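Local atomic coordinates of putative gdp-fucose protein o-fucosyltransferase 1 (PDB entry 3ZY2), a protein that belongs to the GDP-fucose protein O-fucosyltransferase family of GT-B glycosyltransferases and is modelled here with guanosine-5'-diphosphate bound. Residues Asn8-Phe13 with Pro86-Pro91; Gly29-Ala34 with Gly66-Tyr71; Leu43-Glu48 with Asp127-Ser132; Arg73-Gln78 with Lys82-Thr87. One frame throughout, in Å; residues are numbered along the deposited sequence.

Interaction 1: Asn8-Phe13 with Pro86-Pro91; sequences NGYIVF and PTVWPP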
loop_
_atom_site.group_PDB
_atom_site.type_symbol
_atom_site.label_atom_id
_atom_site.label_comp_id
_atom_site.label_asym_id
_atom_site.label_seq_id
_atom_site.Cartn_x
_atom_site.Cartn_y
_atom_site.Cartn_z
ATOM N N ASN A 8 -26.491 5.227 -7.780
ATOM C CA ASN A 8 -25.107 4.867 -8.108
ATOM C C ASN A 8 -24.270 4.495 -6.890
ATOM O O ASN A 8 -23.198 3.918 -7.024
ATOM C CB ASN A 8 -24.400 6.002 -8.854
ATOM C CG ASN A 8 -24.915 6.199 -10.275
ATOM O OD1 ASN A 8 -24.472 7.112 -10.972
ATOM N ND2 ASN A 8 -25.850 5.349 -10.713
ATOM N N GLY A 9 -24.749 4.848 -5.704
ATOM C CA GLY A 9 -24.038 4.484 -4.488
ATOM C C GLY A 9 -23.139 5.578 -3.946
ATOM O O GLY A 9 -23.201 6.746 -4.387
ATOM N N TYR A 10 -22.307 5.178 -2.991
ATOM C CA TYR A 10 -21.511 6.107 -2.171
ATOM C C TYR A 10 -20.048 5.721 -2.081
ATOM O O TYR A 10 -19.670 4.560 -2.278
ATOM C CB TYR A 10 -22.080 6.178 -0.740
ATOM C CG TYR A 10 -23.478 6.711 -0.733
ATOM C CD1 TYR A 10 -24.572 5.861 -0.984
ATOM C CD2 TYR A 10 -23.727 8.069 -0.525
ATOM C CE1 TYR A 10 -25.864 6.358 -1.011
ATOM C CE2 TYR A 10 -25.016 8.562 -0.555
ATOM C CZ TYR A 10 -26.075 7.704 -0.798
ATOM O OH TYR A 10 -27.337 8.237 -0.814
ATOM N N ILE A 11 -19.226 6.715 -1.762
ATOM C CA ILE A 11 -17.839 6.502 -1.372
ATOM C C ILE A 11 -17.655 7.106 0.005
ATOM O O ILE A 11 -18.079 8.239 0.230
ATOM C CB ILE A 11 -16.856 7.179 -2.359
ATOM C CG1 ILE A 11 -16.862 6.472 -3.709
ATOM C CG2 ILE A 11 -15.425 7.221 -1.802
ATOM C CD1 ILE A 11 -16.369 7.372 -4.836
ATOM N N VAL A 12 -17.015 6.366 0.900
ATOM C CA VAL A 12 -16.655 6.885 2.236
ATOM C C VAL A 12 -15.204 6.519 2.488
ATOM O O VAL A 12 -14.738 5.456 2.042
ATOM C CB VAL A 12 -17.609 6.362 3.359
ATOM C CG1 VAL A 12 -17.572 4.828 3.490
ATOM C CG2 VAL A 12 -17.295 7.051 4.698
ATOM N N PHE A 13 -14.466 7.410 3.140
ATOM C CA PHE A 13 -13.032 7.167 3.351
ATOM C C PHE A 13 -12.532 7.857 4.594
ATOM O O PHE A 13 -13.160 8.818 5.089
ATOM C CB PHE A 13 -12.195 7.612 2.123
ATOM C CG PHE A 13 -11.944 9.101 2.070
ATOM C CD1 PHE A 13 -12.959 9.979 1.702
ATOM C CD2 PHE A 13 -10.680 9.608 2.422
ATOM C CE1 PHE A 13 -12.726 11.366 1.686
ATOM C CE2 PHE A 13 -10.440 11.003 2.417
ATOM C CZ PHE A 13 -11.465 11.864 2.044
ATOM N N PRO A 86 -28.010 2.808 7.569
ATOM C CA PRO A 86 -28.750 1.695 8.193
ATOM C C PRO A 86 -29.429 0.760 7.194
ATOM O O PRO A 86 -29.365 -0.450 7.380
ATOM C CB PRO A 86 -29.770 2.410 9.086
ATOM C CG PRO A 86 -29.095 3.687 9.451
ATOM C CD PRO A 86 -28.345 4.099 8.199
ATOM N N THR A 87 -30.036 1.321 6.141
ATOM C CA THR A 87 -30.699 0.525 5.086
ATOM C C THR A 87 -29.852 0.277 3.835
ATOM O O THR A 87 -29.979 -0.761 3.183
ATOM C CB THR A 87 -32.047 1.152 4.615
ATOM O OG1 THR A 87 -31.812 2.473 4.128
ATOM C CG2 THR A 87 -33.080 1.192 5.741
ATOM N N VAL A 88 -29.012 1.246 3.474
ATOM C CA VAL A 88 -28.192 1.112 2.266
ATOM C C VAL A 88 -26.940 0.251 2.493
ATOM O O VAL A 88 -26.463 -0.386 1.576
ATOM C CB VAL A 88 -27.805 2.513 1.697
ATOM C CG1 VAL A 88 -26.770 2.396 0.561
ATOM C CG2 VAL A 88 -29.042 3.251 1.222
ATOM N N TRP A 89 -26.413 0.238 3.718
ATOM C CA TRP A 89 -25.117 -0.377 3.978
ATOM C C TRP A 89 -25.009 -0.991 5.380
ATOM O O TRP A 89 -24.219 -0.544 6.222
ATOM C CB TRP A 89 -24.045 0.686 3.777
ATOM C CG TRP A 89 -22.636 0.202 3.698
ATOM C CD1 TRP A 89 -22.134 -0.777 2.885
ATOM C CD2 TRP A 89 -21.513 0.755 4.407
ATOM N NE1 TRP A 89 -20.770 -0.884 3.067
ATOM C CE2 TRP A 89 -20.368 0.039 3.999
ATOM C CE3 TRP A 89 -21.373 1.769 5.366
ATOM C CZ2 TRP A 89 -19.089 0.309 4.513
ATOM C CZ3 TRP A 89 -20.090 2.043 5.885
ATOM C CH2 TRP A 89 -18.973 1.304 5.459
ATOM N N PRO A 90 -25.819 -2.014 5.644
ATOM C CA PRO A 90 -25.879 -2.606 6.983
ATOM C C PRO A 90 -24.584 -3.362 7.315
ATOM O O PRO A 90 -23.816 -3.674 6.394
ATOM C CB PRO A 90 -27.068 -3.566 6.876
ATOM C CG PRO A 90 -27.151 -3.897 5.421
ATOM C CD PRO A 90 -26.747 -2.663 4.698
ATOM N N PRO A 91 -24.324 -3.625 8.617
ATOM C CA PRO A 91 -23.062 -4.271 9.002
ATOM C C PRO A 91 -22.589 -5.415 8.095
ATOM O O PRO A 91 -21.396 -5.475 7.772
ATOM C CB PRO A 91 -23.352 -4.761 10.418
ATOM C CG PRO A 91 -24.306 -3.713 10.979
ATOM C CD PRO A 91 -25.021 -3.075 9.800
#
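Y10, at the start of strand 10-13, meets V88 on the last turn of helix 77-88. The touch is light and apolar: ring carbon CE1 of Y10 lies 4.4 Å from CG1 of V88, and the methyl approaches the ring obliquely. The ring's polar end is held elsewhere, Y10 OH being bonded to the backbone N of D6. I11, next along the strand, faces the other side of the sheet, as F13 does two residues later, and both pack on helix 20-37. V12, between them, returns to the first side, where its CG1 comes to 4.3 Å from CH2 of W89, at the far end of the indole and again obliquely. W89 is the first residue to leave the helix, and with its CG anti to the backbone N (chi1 -167°) the six-membered ring of the indole is directed toward V12. The indole also leans on V168 of the neighbouring strand 168-171. Alternate residues of one strand thus serve two helical layers, Y10 and V12 toward helix 77-88, I11 and F13 toward helix 20-37. This is the layering of the Rossmann-like alpha/beta/alpha sandwich of a GT-B domain, with strand 10-13 well inside its six-stranded parallel sheet.

Interaction 2: Gly29-Ala34 with Gly66-Tyr71; sequences GVLAFA and GTVAKY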
loop_
_atom_site.group_PDB
_atom_site.type_symbol
_atom_site.label_atom_id
_atom_site.label_comp_id
_atom_site.label_asym_id
_atom_site.label_seq_id
_atom_site.Cartn_x
_atom_site.Cartn_y
_atom_site.Cartn_z
ATOM N N GLY A 29 -8.007 15.126 -4.274
ATOM C CA GLY A 29 -7.963 13.964 -5.188
ATOM C C GLY A 29 -9.167 13.059 -5.041
ATOM O O GLY A 29 -9.696 12.537 -6.021
ATOM N N VAL A 30 -9.642 12.896 -3.809
ATOM C CA VAL A 30 -10.825 12.057 -3.602
ATOM C C VAL A 30 -12.088 12.677 -4.196
ATOM O O VAL A 30 -12.925 11.981 -4.775
ATOM C CB VAL A 30 -11.039 11.658 -2.117
ATOM C CG1 VAL A 30 -12.250 10.735 -2.023
ATOM C CG2 VAL A 30 -9.797 10.970 -1.508
ATOM N N LEU A 31 -12.219 13.992 -4.080
ATOM C CA LEU A 31 -13.338 14.687 -4.703
ATOM C C LEU A 31 -13.375 14.407 -6.209
ATOM O O LEU A 31 -14.441 14.085 -6.742
ATOM C CB LEU A 31 -13.239 16.182 -4.431
ATOM C CG LEU A 31 -13.758 16.606 -3.047
ATOM C CD1 LEU A 31 -13.183 17.952 -2.643
ATOM C CD2 LEU A 31 -15.273 16.679 -3.007
ATOM N N ALA A 32 -12.213 14.505 -6.858
ATOM C CA ALA A 32 -12.112 14.243 -8.307
ATOM C C ALA A 32 -12.478 12.789 -8.628
ATOM O O ALA A 32 -13.209 12.506 -9.604
ATOM C CB ALA A 32 -10.734 14.586 -8.798
ATOM N N PHE A 33 -11.976 11.871 -7.797
ATOM C CA PHE A 33 -12.267 10.444 -7.937
ATOM C C PHE A 33 -13.768 10.140 -7.849
ATOM O O PHE A 33 -14.308 9.404 -8.693
ATOM C CB PHE A 33 -11.469 9.690 -6.871
ATOM C CG PHE A 33 -11.727 8.193 -6.829
ATOM C CD1 PHE A 33 -11.237 7.362 -7.832
ATOM C CD2 PHE A 33 -12.404 7.614 -5.757
ATOM C CE1 PHE A 33 -11.445 5.977 -7.779
ATOM C CE2 PHE A 33 -12.615 6.215 -5.702
ATOM C CZ PHE A 33 -12.123 5.412 -6.710
ATOM N N ALA A 34 -14.449 10.716 -6.853
ATOM C CA ALA A 34 -15.887 10.496 -6.657
ATOM C C ALA A 34 -16.685 11.019 -7.846
ATOM O O ALA A 34 -17.620 10.361 -8.305
ATOM C CB ALA A 34 -16.379 11.143 -5.358
ATOM N N GLY A 66 -22.570 23.573 1.033
ATOM C CA GLY A 66 -23.125 24.161 -0.187
ATOM C C GLY A 66 -22.104 24.417 -1.279
ATOM O O GLY A 66 -22.377 24.183 -2.464
ATOM N N THR A 67 -20.917 24.856 -0.884
ATOM C CA THR A 67 -19.886 25.186 -1.846
ATOM C C THR A 67 -19.228 23.945 -2.457
ATOM O O THR A 67 -19.035 23.883 -3.664
ATOM C CB THR A 67 -18.858 26.139 -1.235
ATOM O OG1 THR A 67 -19.543 27.324 -0.779
ATOM C CG2 THR A 67 -17.843 26.559 -2.282
ATOM N N VAL A 68 -18.925 22.947 -1.633
ATOM C CA VAL A 68 -18.304 21.744 -2.162
ATOM C C VAL A 68 -19.254 20.975 -3.091
ATOM O O VAL A 68 -18.810 20.370 -4.068
ATOM C CB VAL A 68 -17.689 20.876 -1.040
ATOM C CG1 VAL A 68 -18.747 20.101 -0.248
ATOM C CG2 VAL A 68 -16.672 19.913 -1.631
ATOM N N ALA A 69 -20.554 21.056 -2.797
ATOM C CA ALA A 69 -21.591 20.428 -3.615
ATOM C C ALA A 69 -21.628 20.995 -5.032
ATOM O O ALA A 69 -22.176 20.359 -5.941
ATOM C CB ALA A 69 -22.952 20.580 -2.942
ATOM N N LYS A 70 -21.044 22.170 -5.236
ATOM C CA LYS A 70 -21.015 22.765 -6.587
ATOM C C LYS A 70 -19.993 22.048 -7.465
ATOM O O LYS A 70 -20.009 22.167 -8.706
ATOM C CB LYS A 70 -20.722 24.256 -6.514
ATOM C CG LYS A 70 -21.715 25.031 -5.656
ATOM C CD LYS A 70 -22.832 25.628 -6.466
ATOM C CE LYS A 70 -23.516 26.769 -5.689
ATOM N NZ LYS A 70 -22.590 27.874 -5.295
ATOM N N TYR A 71 -19.127 21.267 -6.826
ATOM C CA TYR A 71 -18.174 20.463 -7.567
ATOM C C TYR A 71 -18.695 19.061 -7.881
ATOM O O TYR A 71 -18.596 18.588 -9.027
ATOM C CB TYR A 71 -16.815 20.390 -6.849
ATOM C CG TYR A 71 -15.857 19.515 -7.609
ATOM C CD1 TYR A 71 -15.356 19.918 -8.861
ATOM C CD2 TYR A 71 -15.502 18.254 -7.130
ATOM C CE1 TYR A 71 -14.510 19.099 -9.583
ATOM C CE2 TYR A 71 -14.656 17.430 -7.850
ATOM C CZ TYR A 71 -14.166 17.857 -9.074
ATOM O OH TYR A 71 -13.324 17.026 -9.779
#
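L31 of helix 20-37 and Y71, just beyond helix 65-68, bring the two backbones closest, with CA of L31 8.1 Å from CA of Y71. G29-A34 is regular alpha helix. In G66-Y71 the residues after V68 keep helical angles but the bonds become i to i+3: K70 N is 3.1 Å from T67 O, and Y71 N is 2.9 Å from V68 O. The space between the backbones is bridged by side chains. L31 and V68 meet through their branch methyls, CD2 of L31 lying 3.8 Å from CG2 of V68, the two chains set at a slant. Y71 holds its CG anti to the backbone N (chi1 178°), which sends the ring across to the helix. There it presents an edge: CE2 of Y71 is 3.5 Å from the carbonyl O of L31 and 3.9 Å from CB of the same residue, and the carbonyl carbon of L31 lies in the ring plane. Farther along, Y71 OH rests 3.4 Å from CA of A32, with the A32 methyl close by. K35, one turn on from L31, forms a cation-pi contact with the ring and donates through NZ to Y71 O, while Y190 meets the same ring at an intermediate tilt. The chemistry is mixed: methyl packing on the V68 side, and on the Y71 side an aromatic edge whose slightly positive C-H rim probably suits the carbonyl oxygen it faces.

Interaction 3: Leu43-Glu48 with Asp127-Ser132; sequences LPNFIE and DQIDVS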
loop_
_atom_site.group_PDB
_atom_site.type_symbol
_atom_site.label_atom_id
_atom_site.label_comp_id
_atom_site.label_asym_id
_atom_site.label_seq_id
_atom_site.Cartn_x
_atom_site.Cartn_y
_atom_site.Cartn_z
ATOM N N LEU A 43 -18.715 13.144 3.084
ATOM C CA LEU A 43 -17.692 14.108 3.471
ATOM C C LEU A 43 -16.938 13.564 4.697
ATOM O O LEU A 43 -17.551 13.110 5.674
ATOM C CB LEU A 43 -18.332 15.475 3.726
ATOM C CG LEU A 43 -18.920 16.137 2.475
ATOM C CD1 LEU A 43 -19.904 17.242 2.868
ATOM C CD2 LEU A 43 -17.813 16.704 1.592
ATOM N N PRO A 44 -15.589 13.548 4.649
ATOM C CA PRO A 44 -14.827 12.919 5.720
ATOM C C PRO A 44 -14.860 13.727 7.006
ATOM O O PRO A 44 -15.014 14.957 6.965
ATOM C CB PRO A 44 -13.400 12.931 5.172
ATOM C CG PRO A 44 -13.345 14.143 4.291
ATOM C CD PRO A 44 -14.733 14.205 3.641
ATOM N N ASN A 45 -14.729 13.054 8.142
ATOM C CA ASN A 45 -14.286 13.755 9.347
ATOM C C ASN A 45 -12.807 14.015 9.177
ATOM O O ASN A 45 -12.036 13.114 8.761
ATOM C CB ASN A 45 -14.491 12.895 10.578
ATOM C CG ASN A 45 -15.954 12.732 10.946
ATOM O OD1 ASN A 45 -16.788 13.646 10.751
ATOM N ND2 ASN A 45 -16.274 11.574 11.507
ATOM N N PHE A 46 -12.393 15.246 9.447
ATOM C CA PHE A 46 -10.952 15.507 9.549
ATOM C C PHE A 46 -10.417 15.077 10.894
ATOM O O PHE A 46 -11.186 14.764 11.783
ATOM C CB PHE A 46 -10.658 16.985 9.252
ATOM C CG PHE A 46 -10.968 17.355 7.828
ATOM C CD1 PHE A 46 -10.073 16.979 6.823
ATOM C CD2 PHE A 46 -12.144 18.042 7.491
ATOM C CE1 PHE A 46 -10.325 17.293 5.461
ATOM C CE2 PHE A 46 -12.402 18.353 6.109
ATOM C CZ PHE A 46 -11.484 17.979 5.125
ATOM N N ILE A 47 -9.103 15.025 11.021
ATOM C CA ILE A 47 -8.495 14.400 12.175
ATOM C C ILE A 47 -7.488 15.336 12.808
ATOM O O ILE A 47 -6.632 15.891 12.125
ATOM C CB ILE A 47 -7.827 13.069 11.768
ATOM C CG1 ILE A 47 -8.861 12.113 11.141
ATOM C CG2 ILE A 47 -7.221 12.394 13.001
ATOM C CD1 ILE A 47 -8.302 10.790 10.639
ATOM N N GLU A 48 -7.595 15.494 14.133
ATOM C CA GLU A 48 -6.656 16.285 14.942
ATOM C C GLU A 48 -5.919 15.372 15.887
ATOM O O GLU A 48 -6.530 14.512 16.511
ATOM C CB GLU A 48 -7.409 17.345 15.743
ATOM C CG GLU A 48 -7.864 18.525 14.901
ATOM C CD GLU A 48 -8.587 19.568 15.715
ATOM O OE1 GLU A 48 -8.705 19.445 16.958
ATOM O OE2 GLU A 48 -9.071 20.532 15.125
ATOM N N ASP A 127 -14.235 3.589 14.414
ATOM C CA ASP A 127 -14.922 3.445 15.712
ATOM C C ASP A 127 -15.911 4.586 15.924
ATOM O O ASP A 127 -17.034 4.364 16.397
ATOM C CB ASP A 127 -13.927 3.450 16.882
ATOM C CG ASP A 127 -13.333 2.084 17.171
ATOM O OD1 ASP A 127 -13.770 1.075 16.576
ATOM O OD2 ASP A 127 -12.424 2.038 18.043
ATOM N N GLN A 128 -15.486 5.799 15.569
ATOM C CA GLN A 128 -16.290 7.016 15.768
ATOM C C GLN A 128 -17.660 6.919 15.108
ATOM O O GLN A 128 -18.646 7.454 15.626
ATOM C CB GLN A 128 -15.541 8.261 15.280
ATOM C CG GLN A 128 -16.421 9.500 14.926
ATOM C CD GLN A 128 -17.227 10.060 16.095
ATOM O OE1 GLN A 128 -16.900 9.849 17.267
ATOM N NE2 GLN A 128 -18.301 10.782 15.772
ATOM N N ILE A 129 -17.713 6.236 13.972
ATOM C CA ILE A 129 -18.964 6.050 13.257
ATOM C C ILE A 129 -19.487 4.620 13.383
ATOM O O ILE A 129 -20.347 4.196 12.609
ATOM C CB ILE A 129 -18.877 6.550 11.779
ATOM C CG1 ILE A 129 -17.792 5.810 10.982
ATOM C CG2 ILE A 129 -18.696 8.068 11.747
ATOM C CD1 ILE A 129 -17.906 5.999 9.455
ATOM N N ASP A 130 -18.964 3.886 14.371
ATOM C CA ASP A 130 -19.464 2.547 14.711
ATOM C C ASP A 130 -19.437 1.580 13.527
ATOM O O ASP A 130 -20.355 0.762 13.354
ATOM C CB ASP A 130 -20.882 2.642 15.323
ATOM C CG ASP A 130 -20.909 3.433 16.629
ATOM O OD1 ASP A 130 -20.058 3.170 17.515
ATOM O OD2 ASP A 130 -21.792 4.314 16.778
ATOM N N VAL A 131 -18.364 1.665 12.730
ATOM C CA VAL A 131 -18.178 0.812 11.546
ATOM C C VAL A 131 -17.104 -0.239 11.814
ATOM O O VAL A 131 -16.016 0.092 12.289
ATOM C CB VAL A 131 -17.830 1.651 10.262
ATOM C CG1 VAL A 131 -17.298 0.765 9.119
ATOM C CG2 VAL A 131 -19.050 2.449 9.796
ATOM N N SER A 132 -17.448 -1.494 11.552
ATOM C CA SER A 132 -16.479 -2.583 11.480
ATOM C C SER A 132 -16.637 -3.253 10.124
ATOM O O SER A 132 -17.707 -3.204 9.519
ATOM C CB SER A 132 -16.670 -3.581 12.627
ATOM O OG SER A 132 -16.335 -2.972 13.865
HETATM O O HOH W 1 -19.098 11.294 12.807
#
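N45 and Q128 are joined by a water rather than by a direct polar bond. The water accepts one N-H from each amide, at 3.1 Å from ND2 of N45 and at 3.1 Å from NE2 of Q128, so both side chains act as donors. The side chains cross at about a right angle and their amide planes are turned 66° apart. Q128 first runs out with CG anti to the backbone N (chi1 158°), then bends at chi2 (62°), which brings NE2 round to the water. On the N45 side, the backbone N is hydrogen-bonded to Y125 OH, from the same helix 122-128 that carries Q128.

Van der Waals contact supplements the bridge. ND2 of N45 lies 4.0 Å from CG of Q128 and 4.3 Å from the branch methyl CG2 of I129. M77 of helix 77-88 packs against both N45 and I129, and M56 of strand 55-57 against N45 and Q128.

D127-S132 runs out of helix 122-128 through a Schellman motif. D130, with positive phi, is its C-prime residue; D130 N bonds to D127 O at 2.8 Å, and V131 N reaches back to the carbonyl of the residue before D127. I129, just before D130, points toward L43-E48.

Among aromatic partners, F46, next to N45, meets F20 edge-to-face, and F20 lines the guanosine-5'-diphosphate pocket.

Interaction 4: Arg73-Gln78 with Lys82-Thr87; sequences RVVTMQ and KKIMPT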
loop_
_atom_site.group_PDB
_atom_site.type_symbol
_atom_site.label_atom_id
_atom_site.label_comp_id
_atom_site.label_asym_id
_atom_site.label_seq_id
_atom_site.Cartn_x
_atom_site.Cartn_y
_atom_site.Cartn_z
ATOM N N ARG A 73 -21.538 15.644 -6.172
ATOM C CA ARG A 73 -22.511 15.228 -5.170
ATOM C C ARG A 73 -21.858 14.762 -3.888
ATOM O O ARG A 73 -20.951 13.925 -3.913
ATOM C CB ARG A 73 -23.398 14.102 -5.684
ATOM C CG ARG A 73 -24.219 14.488 -6.864
ATOM C CD ARG A 73 -25.378 13.506 -7.099
ATOM N NE ARG A 73 -24.937 12.117 -7.286
ATOM C CZ ARG A 73 -24.273 11.663 -8.346
ATOM N NH1 ARG A 73 -23.967 12.474 -9.352
ATOM N NH2 ARG A 73 -23.918 10.390 -8.408
ATOM N N VAL A 74 -22.345 15.309 -2.780
ATOM C CA VAL A 74 -21.826 15.026 -1.455
ATOM C C VAL A 74 -22.960 14.852 -0.446
ATOM O O VAL A 74 -24.085 15.339 -0.675
ATOM C CB VAL A 74 -20.909 16.190 -0.957
ATOM C CG1 VAL A 74 -19.646 16.314 -1.813
ATOM C CG2 VAL A 74 -21.677 17.520 -0.894
ATOM N N VAL A 75 -22.667 14.141 0.645
ATOM C CA VAL A 75 -23.519 14.121 1.842
ATOM C C VAL A 75 -22.638 14.250 3.081
ATOM O O VAL A 75 -21.491 13.785 3.085
ATOM C CB VAL A 75 -24.386 12.838 1.977
ATOM C CG1 VAL A 75 -25.540 12.858 0.983
ATOM C CG2 VAL A 75 -23.523 11.553 1.905
ATOM N N THR A 76 -23.157 14.881 4.121
ATOM C CA THR A 76 -22.418 14.935 5.383
ATOM C C THR A 76 -22.297 13.544 6.006
ATOM O O THR A 76 -23.091 12.641 5.706
ATOM C CB THR A 76 -23.090 15.863 6.405
ATOM O OG1 THR A 76 -24.411 15.375 6.705
ATOM C CG2 THR A 76 -23.174 17.303 5.879
ATOM N N MET A 77 -21.297 13.368 6.864
ATOM C CA MET A 77 -21.141 12.138 7.637
ATOM C C MET A 77 -22.384 11.885 8.505
ATOM O O MET A 77 -22.818 10.734 8.635
ATOM C CB MET A 77 -19.866 12.190 8.496
ATOM C CG MET A 77 -19.571 10.871 9.223
ATOM S SD MET A 77 -19.157 9.526 8.123
ATOM C CE MET A 77 -17.531 10.061 7.608
ATOM N N GLN A 78 -22.953 12.946 9.079
ATOM C CA GLN A 78 -24.152 12.825 9.912
ATOM C C GLN A 78 -25.337 12.275 9.106
ATOM O O GLN A 78 -26.019 11.342 9.568
ATOM C CB GLN A 78 -24.501 14.156 10.611
ATOM C CG GLN A 78 -25.869 14.172 11.294
ATOM C CD GLN A 78 -26.119 15.375 12.197
ATOM O OE1 GLN A 78 -25.464 16.417 12.092
ATOM N NE2 GLN A 78 -27.091 15.231 13.097
ATOM N N LYS A 82 -26.748 8.555 9.907
ATOM C CA LYS A 82 -28.061 8.484 10.530
ATOM C C LYS A 82 -29.174 8.073 9.558
ATOM O O LYS A 82 -30.102 7.334 9.948
ATOM C CB LYS A 82 -28.360 9.793 11.267
ATOM C CG LYS A 82 -27.457 9.988 12.502
ATOM C CD LYS A 82 -27.399 11.433 13.024
ATOM C CE LYS A 82 -28.699 11.861 13.705
ATOM N NZ LYS A 82 -29.104 10.924 14.805
ATOM N N LYS A 83 -29.065 8.501 8.301
ATOM C CA LYS A 83 -30.164 8.371 7.340
ATOM C C LYS A 83 -29.952 7.378 6.208
ATOM O O LYS A 83 -30.932 6.824 5.683
ATOM C CB LYS A 83 -30.529 9.732 6.746
ATOM C CG LYS A 83 -31.274 10.645 7.700
ATOM C CD LYS A 83 -31.932 11.787 6.962
ATOM C CE LYS A 83 -33.287 12.120 7.570
ATOM N NZ LYS A 83 -34.290 11.031 7.331
ATOM N N ILE A 84 -28.695 7.133 5.836
ATOM C CA ILE A 84 -28.378 6.366 4.626
ATOM C C ILE A 84 -27.841 4.959 4.948
ATOM O O ILE A 84 -28.411 3.960 4.504
ATOM C CB ILE A 84 -27.433 7.168 3.660
ATOM C CG1 ILE A 84 -28.114 8.484 3.225
ATOM C CG2 ILE A 84 -27.049 6.336 2.446
ATOM C CD1 ILE A 84 -27.189 9.517 2.558
ATOM N N MET A 85 -26.769 4.900 5.737
ATOM C CA MET A 85 -26.126 3.660 6.193
ATOM C C MET A 85 -27.040 2.515 6.674
ATOM O O MET A 85 -26.835 1.384 6.270
ATOM C CB MET A 85 -25.133 3.995 7.314
ATOM C CG MET A 85 -23.941 3.151 7.389
ATOM S SD MET A 85 -22.787 4.081 8.401
ATOM C CE MET A 85 -22.969 3.345 10.015
ATOM N N PRO A 86 -28.010 2.808 7.569
ATOM C CA PRO A 86 -28.750 1.695 8.193
ATOM C C PRO A 86 -29.429 0.760 7.194
ATOM O O PRO A 86 -29.365 -0.450 7.380
ATOM C CB PRO A 86 -29.770 2.410 9.086
ATOM C CG PRO A 86 -29.095 3.687 9.451
ATOM C CD PRO A 86 -28.345 4.099 8.199
ATOM N N THR A 87 -30.036 1.321 6.141
ATOM C CA THR A 87 -30.699 0.525 5.086
ATOM C C THR A 87 -29.852 0.277 3.835
ATOM O O THR A 87 -29.979 -0.761 3.183
ATOM C CB THR A 87 -32.047 1.152 4.615
ATOM O OG1 THR A 87 -31.812 2.473 4.128
ATOM C CG2 THR A 87 -33.080 1.192 5.741
#
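V75 and I84 make the apolar half of a contact between a strand and the helix that follows it, while Q78 and K82 make the other half inside that helix. Strand 74-75 is the outermost strand on one side of the six-stranded parallel sheet, and helix 77-88 leaves it directly as a beta-alpha unit of the Rossmann-like domain. T76 is the N-cap at the junction, its OG1 accepting from the backbone N of E79. V75 and I84 reach toward each other tip to tip, CG1 of V75 standing 4.0 Å from CD1 of I84. Within the helix, K82 N donates to Q78 O over 2.9 Å with an N-H...O angle of 149°, an ordinary i to i+4 bond where a wider pi-type turn at K82-I84 begins. Farther on the helix kinks at P86, whose ring nitrogen has no hydrogen to give. Just before the strand, R73 is tied by salt bridges to D6 and D38. On the exposed side, Q78 and K82 lie side by side and point the same way. Q78 is extended beyond CG, whereas K82 bends at chi3 (72°) and chi4 (55°), curling its chain beside the glutamine. CD of K82 is 3.6 Å from CG of Q78, and K82 CE lies 3.8 Å from Q78 NE2.

How the interactions relate
Interactions 1 and 4, with centres about 8 Å apart, share helix 77-88 and residues P86 and T87; Y10 OH lies 3.6 Å from I84 CD1. Strand 10-13 meets interaction 2 on its other face, I11 CD1 being 3.6 Å from A34 CA. Interaction 3 joins interaction 4 through a probable hydrogen bond between L43 N and V75 O (2.8 Å), and I129 O lies 3.8 Å from M85 CE. Interactions 2 and 3 barely meet, V68 CG1 being 4.0 Å from L43 CD2. No segment residue lines the guanosine-5'-diphosphate pocket, but strand 10-13 leads along the chain toward pocket residues R19-N22, at the start of helix 20-37.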